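Uncharacterized protein (Wolinella succinogenes, PDB 3JYG) is of unknown function but belongs to the 6-pyruvoyl tetrahydropterin synthase family, binds a zinc ion and assembles from three subunits. Local coordinates at residues 70-74 and 75-79; 142-145 and 146-150. All coordinates share one frame; numbering follows the deposited sequence.

Interaction 1: residues 70-74 and 75-79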
loop_
_atom_site.group_PDB
_atom_site.type_symbol
_atom_site.label_atom_id
_atom_site.label_comp_id
_atom_site.label_asym_id
_atom_site.label_seq_id
_atom_site.Cartn_x
_atom_site.Cartn_y
_atom_site.Cartn_z
ATOM N N LYS A 70 4.229 19.901 -2.631
ATOM C CA LYS A 70 3.686 19.729 -3.970
ATOM C C LYS A 70 4.342 20.701 -4.955
ATOM O O LYS A 70 4.765 20.308 -6.030
ATOM C CB LYS A 70 2.160 19.954 -3.990
ATOM C CG LYS A 70 1.518 19.441 -5.258
ATOM C CD LYS A 70 -0.026 19.312 -5.176
ATOM C CE LYS A 70 -0.521 18.386 -6.296
ATOM N NZ LYS A 70 -0.219 18.951 -7.639
ATOM N N ARG A 71 4.429 21.968 -4.561
ATOM C CA ARG A 71 4.977 23.010 -5.412
ATOM C C ARG A 71 6.431 22.703 -5.743
ATOM O O ARG A 71 6.833 22.799 -6.890
ATOM C CB ARG A 71 4.853 24.372 -4.742
ATOM C CG ARG A 71 4.854 25.548 -5.755
ATOM C CD ARG A 71 4.598 26.892 -5.047
ATOM N NE ARG A 71 5.504 26.984 -3.913
ATOM C CZ ARG A 71 5.517 27.948 -2.995
ATOM N NH1 ARG A 71 4.669 28.975 -3.059
ATOM N NH2 ARG A 71 6.396 27.873 -2.005
ATOM N N PHE A 72 7.201 22.347 -4.728
ATOM C CA PHE A 72 8.568 21.876 -4.903
ATOM C C PHE A 72 8.741 20.725 -5.929
ATOM O O PHE A 72 9.503 20.854 -6.881
ATOM C CB PHE A 72 9.189 21.505 -3.551
ATOM C CG PHE A 72 10.567 20.926 -3.683
ATOM C CD1 PHE A 72 11.664 21.758 -3.915
ATOM C CD2 PHE A 72 10.769 19.552 -3.656
ATOM C CE1 PHE A 72 12.953 21.238 -4.066
ATOM C CE2 PHE A 72 12.070 19.023 -3.828
ATOM C CZ PHE A 72 13.158 19.879 -4.029
ATOM N N ILE A 73 8.003 19.642 -5.775
ATOM C CA ILE A 73 8.022 18.561 -6.753
ATOM C C ILE A 73 7.683 19.087 -8.159
ATOM O O ILE A 73 8.373 18.743 -9.131
ATOM C CB ILE A 73 7.019 17.422 -6.352
ATOM C CG1 ILE A 73 7.415 16.758 -5.014
ATOM C CG2 ILE A 73 6.851 16.367 -7.475
ATOM C CD1 ILE A 73 8.759 16.112 -4.975
ATOM N N ASP A 74 6.624 19.896 -8.251
ATOM C CA ASP A 74 6.090 20.396 -9.535
ATOM C C ASP A 74 7.085 21.374 -10.206
ATOM O O ASP A 74 7.336 21.308 -11.430
ATOM C CB ASP A 74 4.720 21.084 -9.325
ATOM C CG ASP A 74 3.547 20.087 -9.075
ATOM O OD1 ASP A 74 3.730 18.834 -9.110
ATOM O OD2 ASP A 74 2.407 20.573 -8.803
ATOM N N GLU A 75 7.662 22.269 -9.400
ATOM C CA GLU A 75 8.474 23.362 -9.919
ATOM C C GLU A 75 9.928 23.002 -10.092
ATOM O O GLU A 75 10.612 23.586 -10.963
ATOM C CB GLU A 75 8.288 24.650 -9.099
ATOM C CG GLU A 75 6.879 25.207 -9.369
ATOM C CD GLU A 75 6.521 26.452 -8.625
ATOM O OE1 GLU A 75 7.391 27.033 -7.958
ATOM O OE2 GLU A 75 5.327 26.858 -8.706
ATOM N N VAL A 76 10.399 22.040 -9.283
ATOM C CA VAL A 76 11.821 21.681 -9.282
ATOM C C VAL A 76 12.180 20.367 -9.980
ATOM O O VAL A 76 13.159 20.343 -10.746
ATOM C CB VAL A 76 12.457 21.738 -7.854
ATOM C CG1 VAL A 76 13.945 21.268 -7.895
ATOM C CG2 VAL A 76 12.295 23.198 -7.268
ATOM N N LEU A 77 11.406 19.303 -9.717
ATOM C CA LEU A 77 11.732 17.960 -10.201
ATOM C C LEU A 77 10.967 17.491 -11.430
ATOM O O LEU A 77 11.495 16.707 -12.194
ATOM C CB LEU A 77 11.584 16.921 -9.080
ATOM C CG LEU A 77 12.313 17.242 -7.765
ATOM C CD1 LEU A 77 12.012 16.141 -6.767
ATOM C CD2 LEU A 77 13.824 17.310 -7.993
ATOM N N ASP A 78 9.744 17.977 -11.651
ATOM C CA ASP A 78 8.936 17.403 -12.743
ATOM C C ASP A 78 9.493 17.815 -14.099
ATOM O O ASP A 78 9.824 18.978 -14.288
ATOM C CB ASP A 78 7.477 17.812 -12.647
ATOM C CG ASP A 78 6.620 17.134 -13.715
ATOM O OD1 ASP A 78 6.602 15.871 -13.809
ATOM O OD2 ASP A 78 6.009 17.887 -14.520
ATOM N N HIS A 79 9.582 16.856 -15.026
ATOM C CA HIS A 79 10.101 17.125 -16.367
ATOM C C HIS A 79 11.552 17.559 -16.361
ATOM O O HIS A 79 11.950 18.448 -17.123
ATOM C CB HIS A 79 9.183 18.123 -17.119
ATOM C CG HIS A 79 7.958 17.463 -17.687
ATOM N ND1 HIS A 79 6.934 16.978 -16.897
ATOM C CD2 HIS A 79 7.639 17.129 -18.961
ATOM C CE1 HIS A 79 6.036 16.381 -17.663
ATOM N NE2 HIS A 79 6.432 16.471 -18.921
HETATM O O HOH W 1 9.917 21.159 -12.784
#
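Glu-75 against Arg-71, and Phe-72 against Val-76 and Leu-77, carry this contact, which spans the last turns of the helix 67-77, where an alpha helix opens into a wider pi-type turn before the chain leaves it. Glu-75 folds back along the helix surface: with CG beside its own backbone N (chi1 -70°) and the chain extended beyond, the carboxylate reaches the aliphatic part of Arg-71, where OE2 of Glu-75 lies 3.3 Å from CG of Arg-71. The guanidinium bends away at chi3, and OE1 of Glu-75 stands well out of its plane, with no N-H aimed at it. NE of Arg-71 and OE1 of Glu-75 are 4.5 Å apart, beyond a salt bridge, so any attraction is probably a general one between opposite charges. The exposed pair therefore meets carboxylate against methylene.

One residue further on the contact turns apolar, with Val-76 still partly exposed and Phe-72, Ile-73 and Leu-77 buried. CB of Val-76 sits over one face of the Phe-72 ring, 4.2 Å from its centroid, in a CH-pi contact. CD1 of Leu-77 touches two side chains, meeting CD1 of Ile-73 at 3.7 Å and CE2 of Phe-72 at 4.1 Å. Phe-13 of the strand 3-17 packs on Ile-73 and Leu-77, and Tyr-110 on Phe-72 and Val-76, which places this side of the helix against the sheet.

In the backbone, the wider turn shows in the i to i+5 bond from Asp-78 N to O of Ile-73 (3.0 Å), made nearly end-on to the carbonyl; Leu-77 N, the i+4 donor, reaches the same oxygen from above the carbonyl plane at 3.1 Å. A water then bridges the end of the turn, donating to O of Asp-74 and, at 2.7 Å, to O of Asp-78.

Interaction 2: residues 142-145 and 146-150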
loop_
_atom_site.group_PDB
_atom_site.type_symbol
_atom_site.label_atom_id
_atom_site.label_comp_id
_atom_site.label_asym_id
_atom_site.label_seq_id
_atom_site.Cartn_x
_atom_site.Cartn_y
_atom_site.Cartn_z
ATOM N N GLU A 142 16.077 4.812 -3.431
ATOM C CA GLU A 142 16.402 4.972 -1.981
ATOM C C GLU A 142 17.062 6.311 -1.671
ATOM O O GLU A 142 16.798 6.914 -0.633
ATOM C CB GLU A 142 17.320 3.840 -1.466
ATOM C CG GLU A 142 16.804 2.419 -1.717
ATOM C CD GLU A 142 17.322 1.817 -3.027
ATOM O OE1 GLU A 142 17.197 2.456 -4.119
ATOM O OE2 GLU A 142 17.848 0.684 -2.975
ATOM N N SER A 143 17.919 6.801 -2.567
ATOM C CA SER A 143 18.609 8.062 -2.267
ATOM C C SER A 143 17.642 9.221 -2.397
ATOM O O SER A 143 17.694 10.181 -1.606
ATOM C CB SER A 143 19.812 8.263 -3.192
ATOM O OG SER A 143 20.766 7.246 -2.955
ATOM N N ILE A 144 16.766 9.150 -3.395
ATOM C CA ILE A 144 15.709 10.180 -3.538
ATOM C C ILE A 144 14.743 10.258 -2.336
ATOM O O ILE A 144 14.432 11.369 -1.823
ATOM C CB ILE A 144 14.964 9.988 -4.887
ATOM C CG1 ILE A 144 15.949 10.324 -6.037
ATOM C CG2 ILE A 144 13.677 10.864 -4.985
ATOM C CD1 ILE A 144 15.445 9.870 -7.477
ATOM N N ALA A 145 14.267 9.091 -1.907
ATOM C CA ALA A 145 13.419 8.964 -0.722
ATOM C C ALA A 145 14.113 9.561 0.528
ATOM O O ALA A 145 13.495 10.355 1.222
ATOM C CB ALA A 145 13.065 7.504 -0.466
ATOM N N SER A 146 15.375 9.206 0.774
ATOM C CA SER A 146 16.152 9.796 1.902
ATOM C C SER A 146 16.303 11.298 1.842
ATOM O O SER A 146 16.216 11.969 2.868
ATOM C CB SER A 146 17.586 9.234 1.975
ATOM O OG SER A 146 17.559 7.815 1.865
ATOM N N TRP A 147 16.545 11.822 0.637
ATOM C CA TRP A 147 16.736 13.225 0.415
ATOM C C TRP A 147 15.430 13.981 0.725
ATOM O O TRP A 147 15.399 15.007 1.439
ATOM C CB TRP A 147 17.112 13.406 -1.079
ATOM C CG TRP A 147 17.281 14.826 -1.457
ATOM C CD1 TRP A 147 18.004 15.791 -0.777
ATOM C CD2 TRP A 147 16.697 15.475 -2.588
ATOM N NE1 TRP A 147 17.867 17.025 -1.429
ATOM C CE2 TRP A 147 17.080 16.846 -2.540
ATOM C CE3 TRP A 147 15.898 15.030 -3.652
ATOM C CZ2 TRP A 147 16.715 17.750 -3.525
ATOM C CZ3 TRP A 147 15.506 15.944 -4.626
ATOM C CH2 TRP A 147 15.916 17.293 -4.550
ATOM N N LEU A 148 14.311 13.434 0.236
ATOM C CA LEU A 148 13.028 14.110 0.464
ATOM C C LEU A 148 12.594 13.979 1.914
ATOM O O LEU A 148 12.010 14.913 2.479
ATOM C CB LEU A 148 11.947 13.593 -0.512
ATOM C CG LEU A 148 12.227 13.791 -2.004
ATOM C CD1 LEU A 148 11.207 13.005 -2.838
ATOM C CD2 LEU A 148 12.250 15.271 -2.424
ATOM N N LEU A 149 12.862 12.827 2.530
ATOM C CA LEU A 149 12.723 12.721 3.985
ATOM C C LEU A 149 13.517 13.835 4.734
ATOM O O LEU A 149 12.956 14.527 5.611
ATOM C CB LEU A 149 13.122 11.303 4.490
ATOM C CG LEU A 149 13.040 11.089 6.005
ATOM C CD1 LEU A 149 11.650 11.269 6.575
ATOM C CD2 LEU A 149 13.557 9.685 6.340
ATOM N N GLU A 150 14.793 14.044 4.376
ATOM C CA GLU A 150 15.567 15.111 5.046
ATOM C C GLU A 150 14.907 16.457 4.861
ATOM O O GLU A 150 14.808 17.261 5.804
ATOM C CB GLU A 150 16.981 15.249 4.497
ATOM C CG GLU A 150 17.842 14.082 4.690
ATOM C CD GLU A 150 19.338 14.464 4.606
ATOM O OE1 GLU A 150 19.716 15.284 3.734
ATOM O OE2 GLU A 150 20.123 13.945 5.418
#
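Ser-146 lays its hydroxyl back over the preceding helical turn, where OG donates to O of Glu-142 at 2.8 Å. The same oxygen accepts Ser-146 N at 3.0 Å, and the two donors arrive from opposite faces of the carbonyl plane, so one residue grips the acceptor twice. Placing OG beside the backbone N (chi1 -47°) is what lets the hydroxyl swing back to it, a familiar way for serine to satisfy its hydroxyl inside a helix.

On another side, Ile-144 and Leu-148 lie alongside each other and point the same way, CG2 of Ile-144 meeting CD1 of Leu-148 at 3.9 Å. CG of Leu-148 also rests 3.3 Å from O of Ile-144, the acceptor of its own backbone N-H. Regular i to i+4 bonds continue through Trp-147 and Leu-149.

Around this largely buried part of the helix 141-155, Ala-145 packs on Phe-168 of the strand 162-169 and on Val-178 of the strand 174-180. OE2 of Glu-142 accepts a hydrogen bond from Val-60 N of a neighbouring subunit, while the face bearing Trp-147 and Leu-148 packs against the helix 67-77.

Followed from the N terminus, the chain first runs through the strands 3-17 and 40-52, then reaches interaction 1 on the helix 67-77, and only much later interaction 2 on the helix 141-155. Each joins two adjoining segments of a single helix, through residues three to five apart, so neither closes a long loop; they stand in series, without nesting or crossing. Their centres are about 15 Å apart, yet the helices meet directly: CZ of Phe-72 lies 3.8 Å from CH2 of Trp-147, and CD2 of Leu-77 is 4.0 Å from CZ3 of the same indole. Through this apolar seam the helix beside the strand 3-17 is joined to the one packed on the strands 162-169 and 174-180.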